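Local coordinates for protein catechol 2,3-dioxygenase (Pseudomonas sp., PDB 3HPV) that probably catalyses the iron(II)-dependent extradiol cleavage of catechol by dioxygen to 2-hydroxy-6-oxohexa-2,4-dienoate, working as a homotetramer, at residues 154-159 / 213-218; 87-92 / 166-171; 180-185 / 281-286. All coordinates share one frame; numbering follows the deposited sequence.

Overall arrangement
Contact 1 is the active-site contact: two antiparallel strands deep inside the folded chain supply both histidine ligands of the iron(II) ion, and E267 completes the protein's share of the site. Contact 3 lies in the same mixed sheet, pairing 176-182 with the outermost strand 282-284; its centre is about 19 Å from that of contact 1. From the side chain of W284 in contact 3 to the iron(II) ion is about 12 Å. Contact 2 is at the surface, its centre about 20 Å from that of contact 1, where helices 76-89 and 162-172 meet. Strand 151-159, helix 162-172 and strand 176-182 follow one another in the chain, so a single run passes through all three contacts.

Contact 1. Residues 154-159 / 213-218; sequences HCLLYG and KLHHCS. With FE2 (Fe (II) ion), chain E.
The carbonyl oxygen of L156 receives two N-H groups from the facing strand: H215 N at 3.1 Å, tilted from the carbonyl plane, and H216 N in a weak, longer bond. H215 and H216 thus both sit opposite one residue, a classic beta bulge that shifts the antiparallel register. The L156 amide returns a bond to the H216 oxygen, 2.9 Å from N to O.

H216, the second residue of the bulge, and H154 turn to the same side of the sheet and share the iron. H154 NE2 lies 2.3 Å from the metal and H216 NE2 2.4 Å, with the two imidazole planes 82° apart. For both rings CG is placed between the backbone N and the carbonyl carbon (chi1 60° and 75°), which swings them toward the ion. S218 CB lies over one face of the H154 ring, displaced toward its rim, while S218 OG bonds to E267, the third protein ligand. H215 CB sits over the centre of the Y158 ring, whose hydroxyl bonds to the D294 carbonyl.

Two histidines and one carboxylate make the facial triad of extradiol dioxygenases, consistent with an iron that keeps sites for catechol and dioxygen.

Contact 2. Residues 87-92 / 166-171; sequences QAYGLT and QKIFTE
Y89 and I168 meet with their side chains at about a right angle, CE2 of the tyrosine 3.6 Å from I168 CG1. L91 meets the same isoleucine tip to tip, its CD1 3.8 Å from I168 CG2 and almost as near I168 CD1. The buried I168 therefore takes both residues of 87-92 that touch the other helix, and it packs on L112 and P113 as well. With CG anti to the backbone N (chi1 -178°), the Y89 ring extends from the helix end across to 166-171.

Between those two residues the chain turns at G90, which leaves helix 76-89 with positive phi in a Schellman motif. Either side of this turn, Y89 and L91 both meet I168, joining a helix of the N-terminal domain to helix 162-172 of the C-terminal one.

Polar groups gather at the far end of the ring. The methylenes of K167, bent at chi2 and chi3, pass the tyrosine hydroxyl, and K167 NZ also lies 3.1 Å from Y89 OH. At the ring's edge, near its plane, comes E171 OE2, 4.0 Å from Y89 CE1. The lysine and glutamate side chains are modelled too close to each other, which leaves the placement of their ends doubtful.

Contact 3. Residues 180-185 / 281-286; sequences RVLSPD and PLSWTY
P184 CG lies over one face of the Y286 ring, 3.4 Å from the ring centroid and 17° off the normal, a CH-pi contact displaced toward the CG side of the ring. The oxygen of L182 is near the ring plane at its edge. The guanidinium of R180 is likewise met from two directions: P281 CG covers one face, 3.5 Å from NH2, while S283 OG approaches the edge. There R180 NE gives a bond to S283 OG only 11° out of the guanidinium plane, though its modelled length of 2.5 Å is doubtfully short. R180 CG stands between the backbone N and the carbonyl carbon (chi1 37°), and a bend at chi2 folds the chain back toward 281-283.

Backbone bonds carry the parallel pairing of 180-182 with 282-284. R180 N donates to the L282 oxygen. W284 N reaches the R180 oxygen at 2.8 Å. The W284 oxygen in turn accepts from L182 N, also at 2.8 Å. R180 and S283 share one face of the sheet; V181 and W284 share the other, where V181 CG2 comes 4.2 Å from W284 CB. The indole NE1 bonds to E179.

Strand 282-284 closes this end of the sheet within the chain, with 176-182 inside it and then 189-195, which pairs with V181 and touches R180 and P184. S283 also makes backbone bonds to the second subunit. T285 is the N-cap of helix 286-291; its backbone N bonds to N135 of the second subunit, which also packs on W284, while R51 of that subunit packs on L282.

Contact 1. Residues 154-159 / 213-218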
ATOM      1  N   HIS A 154     -20.618  -8.765  -4.643  1.00 17.86           N
ATOM      2  CA  HIS A 154     -22.031  -8.436  -4.573  1.00 17.16           C
ATOM      3  C   HIS A 154     -22.427  -7.830  -5.905  1.00 16.46           C
ATOM      4  O   HIS A 154     -21.709  -7.947  -6.900  1.00 20.14           O
ATOM      5  CB  HIS A 154     -22.288  -7.406  -3.458  1.00 18.19           C
ATOM      6  CG  HIS A 154     -21.557  -6.111  -3.651  1.00 18.35           C
ATOM      7  ND1 HIS A 154     -20.255  -5.922  -3.238  1.00 17.76           N
ATOM      8  CD2 HIS A 154     -21.922  -4.961  -4.269  1.00 17.41           C
ATOM      9  CE1 HIS A 154     -19.850  -4.716  -3.596  1.00 14.25           C
ATOM     10  NE2 HIS A 154     -20.841  -4.114  -4.224  1.00 17.54           N
ATOM     11  N   CYS A 155     -23.590  -7.200  -5.913  1.00 13.81           N
ATOM     12  CA  CYS A 155     -24.116  -6.512  -7.074  1.00 15.87           C
ATOM     13  C   CYS A 155     -25.053  -5.507  -6.437  1.00 15.51           C
ATOM     14  O   CYS A 155     -25.425  -5.660  -5.274  1.00 17.02           O
ATOM     15  CB  CYS A 155     -24.885  -7.458  -8.017  1.00 19.15           C
ATOM     16  SG  CYS A 155     -26.546  -8.041  -7.442  1.00 25.46           S
ATOM     17  N   LEU A 156     -25.376  -4.446  -7.160  1.00 16.08           N
ATOM     18  CA  LEU A 156     -26.313  -3.460  -6.656  1.00 20.24           C
ATOM     19  C   LEU A 156     -27.387  -3.402  -7.741  1.00 18.28           C
ATOM     20  O   LEU A 156     -27.082  -3.390  -8.932  1.00 15.35           O
ATOM     21  CB  LEU A 156     -25.638  -2.090  -6.433  1.00 20.82           C
ATOM     22  CG  LEU A 156     -26.590  -1.010  -5.845  1.00 24.22           C
ATOM     23  CD1 LEU A 156     -25.836   0.043  -5.031  1.00 21.73           C
ATOM     24  CD2 LEU A 156     -27.337  -0.344  -6.977  1.00 23.28           C
ATOM     25  N   LEU A 157     -28.646  -3.407  -7.332  1.00 19.46           N
ATOM     26  CA  LEU A 157     -29.722  -3.397  -8.305  1.00 21.54           C
ATOM     27  C   LEU A 157     -30.674  -2.234  -8.099  1.00 20.11           C
ATOM     28  O   LEU A 157     -30.903  -1.791  -6.970  1.00 21.85           O
ATOM     29  CB  LEU A 157     -30.516  -4.721  -8.253  1.00 24.49           C
ATOM     30  CG  LEU A 157     -29.863  -6.122  -8.370  1.00 28.11           C
ATOM     31  CD1 LEU A 157     -28.797  -6.161  -9.485  1.00 23.57           C
ATOM     32  CD2 LEU A 157     -29.268  -6.494  -7.033  1.00 31.64           C
ATOM     33  N   TYR A 158     -31.230  -1.759  -9.211  1.00 21.85           N
ATOM     34  CA  TYR A 158     -32.177  -0.651  -9.232  1.00 23.51           C
ATOM     35  C   TYR A 158     -33.569  -1.244  -9.461  1.00 23.10           C
ATOM     36  O   TYR A 158     -33.798  -1.935 -10.447  1.00 19.82           O
ATOM     37  CB  TYR A 158     -31.840   0.314 -10.374  1.00 24.73           C
ATOM     38  CG  TYR A 158     -30.746   1.328 -10.084  1.00 28.53           C
ATOM     39  CD1 TYR A 158     -30.154   1.422  -8.818  1.00 27.40           C
ATOM     40  CD2 TYR A 158     -30.349   2.240 -11.068  1.00 27.48           C
ATOM     41  CE1 TYR A 158     -29.201   2.403  -8.537  1.00 28.47           C
ATOM     42  CE2 TYR A 158     -29.400   3.218 -10.802  1.00 30.50           C
ATOM     43  CZ  TYR A 158     -28.830   3.304  -9.536  1.00 30.07           C
ATOM     44  OH  TYR A 158     -27.929   4.317  -9.277  1.00 24.33           O
ATOM     45  N   GLY A 159     -34.486  -0.976  -8.544  1.00 23.12           N
ATOM     46  CA  GLY A 159     -35.821  -1.514  -8.682  1.00 26.14           C
ATOM     47  C   GLY A 159     -36.848  -0.703  -7.925  1.00 28.26           C
ATOM     48  O   GLY A 159     -36.501   0.019  -6.986  1.00 29.65           O
ATOM     49  N   LYS A 213     -33.206  -3.468 -13.378  1.00 26.66           N
ATOM     50  CA  LYS A 213     -31.993  -2.756 -13.768  1.00 28.59           C
ATOM     51  C   LYS A 213     -30.818  -3.269 -12.945  1.00 26.79           C
ATOM     52  O   LYS A 213     -30.924  -3.467 -11.731  1.00 24.82           O
ATOM     53  CB  LYS A 213     -32.096  -1.247 -13.512  1.00 31.73           C
ATOM     54  CG  LYS A 213     -33.201  -0.493 -14.245  1.00 40.52           C
ATOM     55  CD  LYS A 213     -32.919  -0.276 -15.739  1.00 44.85           C
ATOM     56  CE  LYS A 213     -33.511  -1.384 -16.613  1.00 41.57           C
ATOM     57  NZ  LYS A 213     -33.708  -0.915 -18.021  1.00 42.90           N
ATOM     58  N   LEU A 214     -29.703  -3.490 -13.616  1.00 22.03           N
ATOM     59  CA  LEU A 214     -28.493  -3.901 -12.939  1.00 23.69           C
ATOM     60  C   LEU A 214     -27.603  -2.654 -12.917  1.00 25.10           C
ATOM     61  O   LEU A 214     -27.275  -2.116 -13.974  1.00 24.88           O
ATOM     62  CB  LEU A 214     -27.806  -5.030 -13.715  1.00 24.55           C
ATOM     63  CG  LEU A 214     -26.372  -5.498 -13.419  1.00 26.02           C
ATOM     64  CD1 LEU A 214     -25.453  -4.903 -14.434  1.00 21.62           C
ATOM     65  CD2 LEU A 214     -25.946  -5.155 -11.989  1.00 25.72           C
ATOM     66  N   HIS A 215     -27.254  -2.164 -11.728  1.00 24.31           N
ATOM     67  CA  HIS A 215     -26.349  -1.012 -11.642  1.00 22.93           C
ATOM     68  C   HIS A 215     -24.910  -1.511 -11.854  1.00 21.40           C
ATOM     69  O   HIS A 215     -24.127  -0.923 -12.608  1.00 23.55           O
ATOM     70  CB  HIS A 215     -26.435  -0.333 -10.279  1.00 24.91           C
ATOM     71  CG  HIS A 215     -25.541   0.863 -10.157  1.00 27.93           C
ATOM     72  ND1 HIS A 215     -25.870   2.093 -10.684  1.00 29.06           N
ATOM     73  CD2 HIS A 215     -24.309   1.003  -9.617  1.00 26.46           C
ATOM     74  CE1 HIS A 215     -24.880   2.939 -10.476  1.00 25.98           C
ATOM     75  NE2 HIS A 215     -23.920   2.303  -9.830  1.00 31.57           N
ATOM     76  N   HIS A 216     -24.553  -2.584 -11.160  1.00 18.99           N
ATOM     77  CA  HIS A 216     -23.229  -3.168 -11.314  1.00 14.64           C
ATOM     78  C   HIS A 216     -23.012  -4.429 -10.535  1.00 15.30           C
ATOM     79  O   HIS A 216     -23.698  -4.707  -9.558  1.00 19.09           O
ATOM     80  CB  HIS A 216     -22.124  -2.185 -10.898  1.00 15.82           C
ATOM     81  CG  HIS A 216     -21.971  -1.994  -9.414  1.00 15.00           C
ATOM     82  ND1 HIS A 216     -22.734  -1.100  -8.690  1.00 19.93           N
ATOM     83  CD2 HIS A 216     -21.086  -2.528  -8.530  1.00 17.66           C
ATOM     84  CE1 HIS A 216     -22.322  -1.084  -7.429  1.00 13.91           C
ATOM     85  NE2 HIS A 216     -21.321  -1.940  -7.307  1.00 15.48           N
ATOM     86  N   CYS A 217     -22.040  -5.197 -10.999  1.00 17.88           N
ATOM     87  CA  CYS A 217     -21.587  -6.379 -10.305  1.00 17.57           C
ATOM     88  C   CYS A 217     -20.237  -5.908  -9.729  1.00 20.37           C
ATOM     89  O   CYS A 217     -19.566  -5.007 -10.290  1.00 18.55           O
ATOM     90  CB  CYS A 217     -21.415  -7.555 -11.267  1.00 19.92           C
ATOM     91  SG  CYS A 217     -23.027  -8.314 -11.750  1.00 22.75           S
ATOM     92  N   SER A 218     -19.835  -6.505  -8.617  1.00 16.73           N
ATOM     93  CA  SER A 218     -18.611  -6.084  -7.969  1.00 20.56           C
ATOM     94  C   SER A 218     -17.651  -7.200  -7.629  1.00 18.86           C
ATOM     95  O   SER A 218     -18.062  -8.287  -7.213  1.00 18.13           O
ATOM     96  CB  SER A 218     -18.962  -5.304  -6.685  1.00 24.31           C
ATOM     97  OG  SER A 218     -17.804  -5.018  -5.919  1.00 23.55           O
TER
HETATM   98 FE   FE2 E 310     -20.573  -1.980  -5.000  1.00 27.61          FE

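Contact 2. Residues 87-92 / 166-171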
ATOM      1  N   GLN A  87     -42.152 -19.678  -0.367  1.00 23.58           N
ATOM      2  CA  GLN A  87     -43.518 -19.988  -0.797  1.00 24.32           C
ATOM      3  C   GLN A  87     -44.448 -19.413   0.259  1.00 22.00           C
ATOM      4  O   GLN A  87     -45.309 -18.600  -0.040  1.00 25.88           O
ATOM      5  CB  GLN A  87     -43.735 -21.499  -0.875  1.00 27.94           C
ATOM      6  CG  GLN A  87     -42.787 -22.225  -1.792  1.00 35.01           C
ATOM      7  CD  GLN A  87     -43.128 -22.015  -3.231  1.00 35.16           C
ATOM      8  OE1 GLN A  87     -43.325 -20.886  -3.663  1.00 37.66           O
ATOM      9  NE2 GLN A  87     -43.207 -23.101  -3.991  1.00 34.43           N
ATOM     10  N   ALA A  88     -44.247 -19.849   1.497  1.00 20.68           N
ATOM     11  CA  ALA A  88     -45.011 -19.408   2.658  1.00 19.79           C
ATOM     12  C   ALA A  88     -45.101 -17.884   2.796  1.00 22.71           C
ATOM     13  O   ALA A  88     -46.104 -17.366   3.289  1.00 27.30           O
ATOM     14  CB  ALA A  88     -44.391 -20.006   3.934  1.00 17.15           C
ATOM     15  N   TYR A  89     -44.057 -17.161   2.393  1.00 23.80           N
ATOM     16  CA  TYR A  89     -44.084 -15.709   2.484  1.00 22.80           C
ATOM     17  C   TYR A  89     -44.987 -15.150   1.379  1.00 25.98           C
ATOM     18  O   TYR A  89     -45.587 -14.075   1.531  1.00 26.75           O
ATOM     19  CB  TYR A  89     -42.674 -15.134   2.338  1.00 25.10           C
ATOM     20  CG  TYR A  89     -42.597 -13.621   2.467  1.00 26.41           C
ATOM     21  CD1 TYR A  89     -42.419 -13.007   3.715  1.00 30.82           C
ATOM     22  CD2 TYR A  89     -42.676 -12.802   1.336  1.00 28.61           C
ATOM     23  CE1 TYR A  89     -42.317 -11.613   3.829  1.00 29.72           C
ATOM     24  CE2 TYR A  89     -42.577 -11.408   1.437  1.00 29.26           C
ATOM     25  CZ  TYR A  89     -42.397 -10.826   2.683  1.00 31.09           C
ATOM     26  OH  TYR A  89     -42.298  -9.459   2.768  1.00 33.15           O
ATOM     27  N   GLY A  90     -45.072 -15.865   0.260  1.00 25.86           N
ATOM     28  CA  GLY A  90     -45.931 -15.406  -0.821  1.00 29.75           C
ATOM     29  C   GLY A  90     -45.330 -15.357  -2.213  1.00 29.04           C
ATOM     30  O   GLY A  90     -46.030 -15.102  -3.193  1.00 28.23           O
ATOM     31  N   LEU A  91     -44.034 -15.607  -2.309  1.00 30.10           N
ATOM     32  CA  LEU A  91     -43.361 -15.557  -3.600  1.00 30.95           C
ATOM     33  C   LEU A  91     -43.536 -16.854  -4.338  1.00 28.58           C
ATOM     34  O   LEU A  91     -43.562 -17.903  -3.727  1.00 33.04           O
ATOM     35  CB  LEU A  91     -41.864 -15.297  -3.404  1.00 29.54           C
ATOM     36  CG  LEU A  91     -41.417 -13.903  -2.976  1.00 25.35           C
ATOM     37  CD1 LEU A  91     -40.004 -13.965  -2.424  1.00 28.73           C
ATOM     38  CD2 LEU A  91     -41.488 -12.973  -4.164  1.00 28.80           C
ATOM     39  N   THR A  92     -43.658 -16.797  -5.649  1.00 27.22           N
ATOM     40  CA  THR A  92     -43.786 -18.028  -6.392  1.00 28.66           C
ATOM     41  C   THR A  92     -42.356 -18.456  -6.677  1.00 30.58           C
ATOM     42  O   THR A  92     -41.470 -17.621  -6.872  1.00 33.54           O
ATOM     43  CB  THR A  92     -44.605 -17.840  -7.698  1.00 28.62           C
ATOM     44  OG1 THR A  92     -43.876 -17.028  -8.623  1.00 31.69           O
ATOM     45  CG2 THR A  92     -45.942 -17.159  -7.381  1.00 24.48           C
ATOM     46  N   GLN A 166     -36.496  -5.534   0.892  1.00 28.82           N
ATOM     47  CA  GLN A 166     -35.825  -5.591   2.184  1.00 27.82           C
ATOM     48  C   GLN A 166     -36.497  -6.643   3.058  1.00 28.29           C
ATOM     49  O   GLN A 166     -35.836  -7.521   3.612  1.00 31.88           O
ATOM     50  CB  GLN A 166     -35.880  -4.232   2.897  1.00 27.60           C
ATOM     51  CG  GLN A 166     -35.126  -4.238   4.223  1.00 30.05           C
ATOM     52  CD  GLN A 166     -35.205  -2.928   4.964  1.00 36.20           C
ATOM     53  OE1 GLN A 166     -35.284  -1.859   4.354  1.00 39.36           O
ATOM     54  NE2 GLN A 166     -35.170  -2.997   6.298  1.00 35.15           N
ATOM     55  N   LYS A 167     -37.819  -6.548   3.184  1.00 28.67           N
ATOM     56  CA  LYS A 167     -38.571  -7.495   3.994  1.00 25.95           C
ATOM     57  C   LYS A 167     -38.215  -8.914   3.562  1.00 24.54           C
ATOM     58  O   LYS A 167     -37.849  -9.756   4.381  1.00 22.48           O
ATOM     59  CB  LYS A 167     -40.071  -7.259   3.828  1.00 28.41           C
ATOM     60  CG  LYS A 167     -40.770  -6.787   5.089  1.00 32.49           C
ATOM     61  CD  LYS A 167     -41.906  -7.742   5.501  1.00 35.86           C
ATOM     62  CE  LYS A 167     -43.244  -7.391   4.868  1.00 34.09           C
ATOM     63  NZ  LYS A 167     -44.213  -8.523   5.063  1.00 37.33           N
ATOM     64  N   ILE A 168     -38.317  -9.172   2.267  1.00 23.68           N
ATOM     65  CA  ILE A 168     -38.003 -10.493   1.758  1.00 22.32           C
ATOM     66  C   ILE A 168     -36.614 -10.974   2.193  1.00 23.24           C
ATOM     67  O   ILE A 168     -36.473 -12.069   2.740  1.00 21.77           O
ATOM     68  CB  ILE A 168     -38.100 -10.509   0.247  1.00 21.05           C
ATOM     69  CG1 ILE A 168     -39.545 -10.215  -0.152  1.00 23.39           C
ATOM     70  CG2 ILE A 168     -37.614 -11.870  -0.304  1.00 23.47           C
ATOM     71  CD1 ILE A 168     -39.778 -10.124  -1.635  1.00 20.39           C
ATOM     72  N   PHE A 169     -35.592 -10.153   1.964  1.00 22.94           N
ATOM     73  CA  PHE A 169     -34.233 -10.535   2.331  1.00 21.16           C
ATOM     74  C   PHE A 169     -33.938 -10.693   3.815  1.00 20.49           C
ATOM     75  O   PHE A 169     -33.139 -11.548   4.167  1.00 16.35           O
ATOM     76  CB  PHE A 169     -33.215  -9.566   1.729  1.00 19.16           C
ATOM     77  CG  PHE A 169     -32.893  -9.861   0.302  1.00 16.51           C
ATOM     78  CD1 PHE A 169     -33.694  -9.378  -0.723  1.00 16.02           C
ATOM     79  CD2 PHE A 169     -31.817 -10.666  -0.019  1.00 15.28           C
ATOM     80  CE1 PHE A 169     -33.423  -9.700  -2.051  1.00 14.48           C
ATOM     81  CE2 PHE A 169     -31.545 -10.995  -1.352  1.00 10.91           C
ATOM     82  CZ  PHE A 169     -32.345 -10.511  -2.355  1.00  9.95           C
ATOM     83  N   THR A 170     -34.553  -9.870   4.674  1.00 18.79           N
ATOM     84  CA  THR A 170     -34.310  -9.968   6.113  1.00 21.51           C
ATOM     85  C   THR A 170     -35.182 -11.012   6.826  1.00 23.57           C
ATOM     86  O   THR A 170     -34.682 -11.816   7.600  1.00 25.75           O
ATOM     87  CB  THR A 170     -34.514  -8.596   6.812  1.00 21.85           C
ATOM     88  OG1 THR A 170     -35.816  -8.079   6.506  1.00 21.07           O
ATOM     89  CG2 THR A 170     -33.465  -7.604   6.350  1.00 25.42           C
ATOM     90  N   GLU A 171     -36.477 -11.018   6.542  1.00 27.53           N
ATOM     91  CA  GLU A 171     -37.413 -11.938   7.189  1.00 32.04           C
ATOM     92  C   GLU A 171     -37.418 -13.375   6.688  1.00 31.61           C
ATOM     93  O   GLU A 171     -37.674 -14.304   7.460  1.00 33.47           O
ATOM     94  CB  GLU A 171     -38.829 -11.366   7.103  1.00 33.00           C
ATOM     95  CG  GLU A 171     -38.917  -9.971   7.677  1.00 38.27           C
ATOM     96  CD  GLU A 171     -40.310  -9.418   7.653  1.00 41.07           C
ATOM     97  OE1 GLU A 171     -40.463  -8.193   7.850  1.00 44.50           O
ATOM     98  OE2 GLU A 171     -41.257 -10.205   7.449  1.00 47.39           O
TER

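Contact 3. Residues 180-185 / 281-286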
ATOM      1  N   ARG A 180     -28.250   2.194   4.990  1.00 23.22           N
ATOM      2  CA  ARG A 180     -29.345   2.671   4.172  1.00 27.55           C
ATOM      3  C   ARG A 180     -29.287   4.160   3.926  1.00 28.47           C
ATOM      4  O   ARG A 180     -28.630   4.917   4.650  1.00 27.59           O
ATOM      5  CB  ARG A 180     -30.710   2.295   4.755  1.00 27.99           C
ATOM      6  CG  ARG A 180     -30.801   2.334   6.255  1.00 35.68           C
ATOM      7  CD  ARG A 180     -31.134   3.696   6.830  1.00 31.85           C
ATOM      8  NE  ARG A 180     -31.064   3.617   8.287  1.00 35.44           N
ATOM      9  CZ  ARG A 180     -31.847   2.855   9.046  1.00 33.45           C
ATOM     10  NH1 ARG A 180     -32.795   2.097   8.502  1.00 31.12           N
ATOM     11  NH2 ARG A 180     -31.653   2.821  10.361  1.00 34.71           N
ATOM     12  N   VAL A 181     -29.944   4.547   2.842  1.00 27.73           N
ATOM     13  CA  VAL A 181     -30.058   5.926   2.441  1.00 28.77           C
ATOM     14  C   VAL A 181     -31.494   6.305   2.810  1.00 31.04           C
ATOM     15  O   VAL A 181     -32.453   5.743   2.277  1.00 30.94           O
ATOM     16  CB  VAL A 181     -29.827   6.075   0.921  1.00 27.70           C
ATOM     17  CG1 VAL A 181     -30.024   7.526   0.492  1.00 24.73           C
ATOM     18  CG2 VAL A 181     -28.424   5.633   0.583  1.00 26.06           C
ATOM     19  N   LEU A 182     -31.619   7.224   3.763  1.00 32.17           N
ATOM     20  CA  LEU A 182     -32.904   7.718   4.239  1.00 34.53           C
ATOM     21  C   LEU A 182     -33.610   8.551   3.171  1.00 38.38           C
ATOM     22  O   LEU A 182     -32.963   9.232   2.367  1.00 37.29           O
ATOM     23  CB  LEU A 182     -32.689   8.575   5.492  1.00 32.43           C
ATOM     24  CG  LEU A 182     -32.928   7.969   6.881  1.00 33.48           C
ATOM     25  CD1 LEU A 182     -32.528   6.511   6.939  1.00 30.97           C
ATOM     26  CD2 LEU A 182     -32.149   8.783   7.902  1.00 31.87           C
ATOM     27  N   SER A 183     -34.941   8.505   3.175  1.00 42.84           N
ATOM     28  CA  SER A 183     -35.734   9.261   2.212  1.00 46.88           C
ATOM     29  C   SER A 183     -35.449  10.756   2.383  1.00 48.28           C
ATOM     30  O   SER A 183     -35.191  11.219   3.495  1.00 46.54           O
ATOM     31  CB  SER A 183     -37.231   8.979   2.415  1.00 49.48           C
ATOM     32  OG  SER A 183     -37.996   9.384   1.281  1.00 51.35           O
ATOM     33  N   PRO A 184     -35.502  11.525   1.278  1.00 50.08           N
ATOM     34  CA  PRO A 184     -35.250  12.971   1.261  1.00 53.14           C
ATOM     35  C   PRO A 184     -35.750  13.741   2.484  1.00 55.74           C
ATOM     36  O   PRO A 184     -35.203  14.785   2.832  1.00 54.28           O
ATOM     37  CB  PRO A 184     -35.915  13.410  -0.037  1.00 51.83           C
ATOM     38  CG  PRO A 184     -35.607  12.257  -0.941  1.00 51.81           C
ATOM     39  CD  PRO A 184     -35.936  11.065  -0.056  1.00 51.04           C
ATOM     40  N   ASP A 185     -36.792  13.228   3.125  1.00 59.89           N
ATOM     41  CA  ASP A 185     -37.337  13.855   4.323  1.00 65.03           C
ATOM     42  C   ASP A 185     -38.556  13.069   4.768  1.00 65.47           C
ATOM     43  O   ASP A 185     -38.573  12.523   5.877  1.00 65.61           O
ATOM     44  CB  ASP A 185     -37.717  15.314   4.066  1.00 70.49           C
ATOM     45  CG  ASP A 185     -37.970  16.082   5.360  1.00 75.62           C
ATOM     46  OD1 ASP A 185     -38.189  17.312   5.284  1.00 77.77           O
ATOM     47  OD2 ASP A 185     -37.947  15.454   6.451  1.00 76.52           O
ATOM     48  N   PRO A 281     -27.844  -0.726  11.761  1.00 20.95           N
ATOM     49  CA  PRO A 281     -27.323  -0.111  10.534  1.00 23.78           C
ATOM     50  C   PRO A 281     -26.845   1.343  10.620  1.00 27.05           C
ATOM     51  O   PRO A 281     -27.103   2.044  11.596  1.00 32.94           O
ATOM     52  CB  PRO A 281     -28.498  -0.254   9.570  1.00 23.07           C
ATOM     53  CG  PRO A 281     -29.681  -0.033  10.485  1.00 19.87           C
ATOM     54  CD  PRO A 281     -29.315  -0.835  11.726  1.00 18.65           C
ATOM     55  N   LEU A 282     -26.140   1.794   9.587  1.00 26.76           N
ATOM     56  CA  LEU A 282     -25.703   3.183   9.519  1.00 25.13           C
ATOM     57  C   LEU A 282     -26.687   3.830   8.551  1.00 23.50           C
ATOM     58  O   LEU A 282     -27.368   3.116   7.819  1.00 24.62           O
ATOM     59  CB  LEU A 282     -24.281   3.276   8.974  1.00 24.93           C
ATOM     60  CG  LEU A 282     -23.281   2.464   9.799  1.00 27.47           C
ATOM     61  CD1 LEU A 282     -21.865   2.908   9.455  1.00 24.58           C
ATOM     62  CD2 LEU A 282     -23.567   2.663  11.308  1.00 26.84           C
ATOM     63  N   SER A 283     -26.785   5.159   8.563  1.00 24.93           N
ATOM     64  CA  SER A 283     -27.705   5.877   7.678  1.00 25.92           C
ATOM     65  C   SER A 283     -27.064   7.045   6.928  1.00 28.08           C
ATOM     66  O   SER A 283     -26.173   7.727   7.442  1.00 28.33           O
ATOM     67  CB  SER A 283     -28.895   6.429   8.467  1.00 27.94           C
ATOM     68  OG  SER A 283     -29.546   5.423   9.217  1.00 36.97           O
ATOM     69  N   TRP A 284     -27.538   7.267   5.707  1.00 27.48           N
ATOM     70  CA  TRP A 284     -27.068   8.357   4.877  1.00 29.06           C
ATOM     71  C   TRP A 284     -28.265   9.220   4.498  1.00 31.01           C
ATOM     72  O   TRP A 284     -29.283   8.702   4.022  1.00 31.14           O
ATOM     73  CB  TRP A 284     -26.422   7.826   3.601  1.00 30.36           C
ATOM     74  CG  TRP A 284     -25.217   7.004   3.853  1.00 28.44           C
ATOM     75  CD1 TRP A 284     -25.163   5.647   3.979  1.00 27.72           C
ATOM     76  CD2 TRP A 284     -23.889   7.487   4.074  1.00 26.06           C
ATOM     77  NE1 TRP A 284     -23.876   5.251   4.269  1.00 30.11           N
ATOM     78  CE2 TRP A 284     -23.074   6.362   4.336  1.00 27.82           C
ATOM     79  CE3 TRP A 284     -23.308   8.758   4.080  1.00 20.76           C
ATOM     80  CZ2 TRP A 284     -21.705   6.473   4.606  1.00 24.05           C
ATOM     81  CZ3 TRP A 284     -21.950   8.869   4.348  1.00 23.06           C
ATOM     82  CH2 TRP A 284     -21.164   7.729   4.610  1.00 23.46           C
ATOM     83  N   THR A 285     -28.146  10.529   4.700  1.00 29.60           N
ATOM     84  CA  THR A 285     -29.232  11.435   4.368  1.00 29.97           C
ATOM     85  C   THR A 285     -29.221  11.595   2.862  1.00 30.63           C
ATOM     86  O   THR A 285     -28.155  11.621   2.252  1.00 29.37           O
ATOM     87  CB  THR A 285     -29.060  12.805   5.061  1.00 27.92           C
ATOM     88  OG1 THR A 285     -27.816  13.385   4.670  1.00 29.15           O
ATOM     89  CG2 THR A 285     -29.064  12.640   6.573  1.00 25.95           C
ATOM     90  N   TYR A 286     -30.408  11.680   2.271  1.00 31.73           N
ATOM     91  CA  TYR A 286     -30.552  11.806   0.824  1.00 35.05           C
ATOM     92  C   TYR A 286     -29.586  12.775   0.127  1.00 35.62           C
ATOM     93  O   TYR A 286     -29.024  12.445  -0.923  1.00 33.27           O
ATOM     94  CB  TYR A 286     -31.993  12.199   0.464  1.00 34.74           C
ATOM     95  CG  TYR A 286     -32.317  11.983  -1.002  1.00 36.74           C
ATOM     96  CD1 TYR A 286     -32.461  10.699  -1.519  1.00 37.91           C
ATOM     97  CD2 TYR A 286     -32.410  13.059  -1.889  1.00 39.10           C
ATOM     98  CE1 TYR A 286     -32.679  10.480  -2.881  1.00 37.51           C
ATOM     99  CE2 TYR A 286     -32.632  12.849  -3.263  1.00 36.67           C
ATOM    100  CZ  TYR A 286     -32.762  11.558  -3.747  1.00 37.44           C
ATOM    101  OH  TYR A 286     -32.972  11.333  -5.091  1.00 38.52           O
TER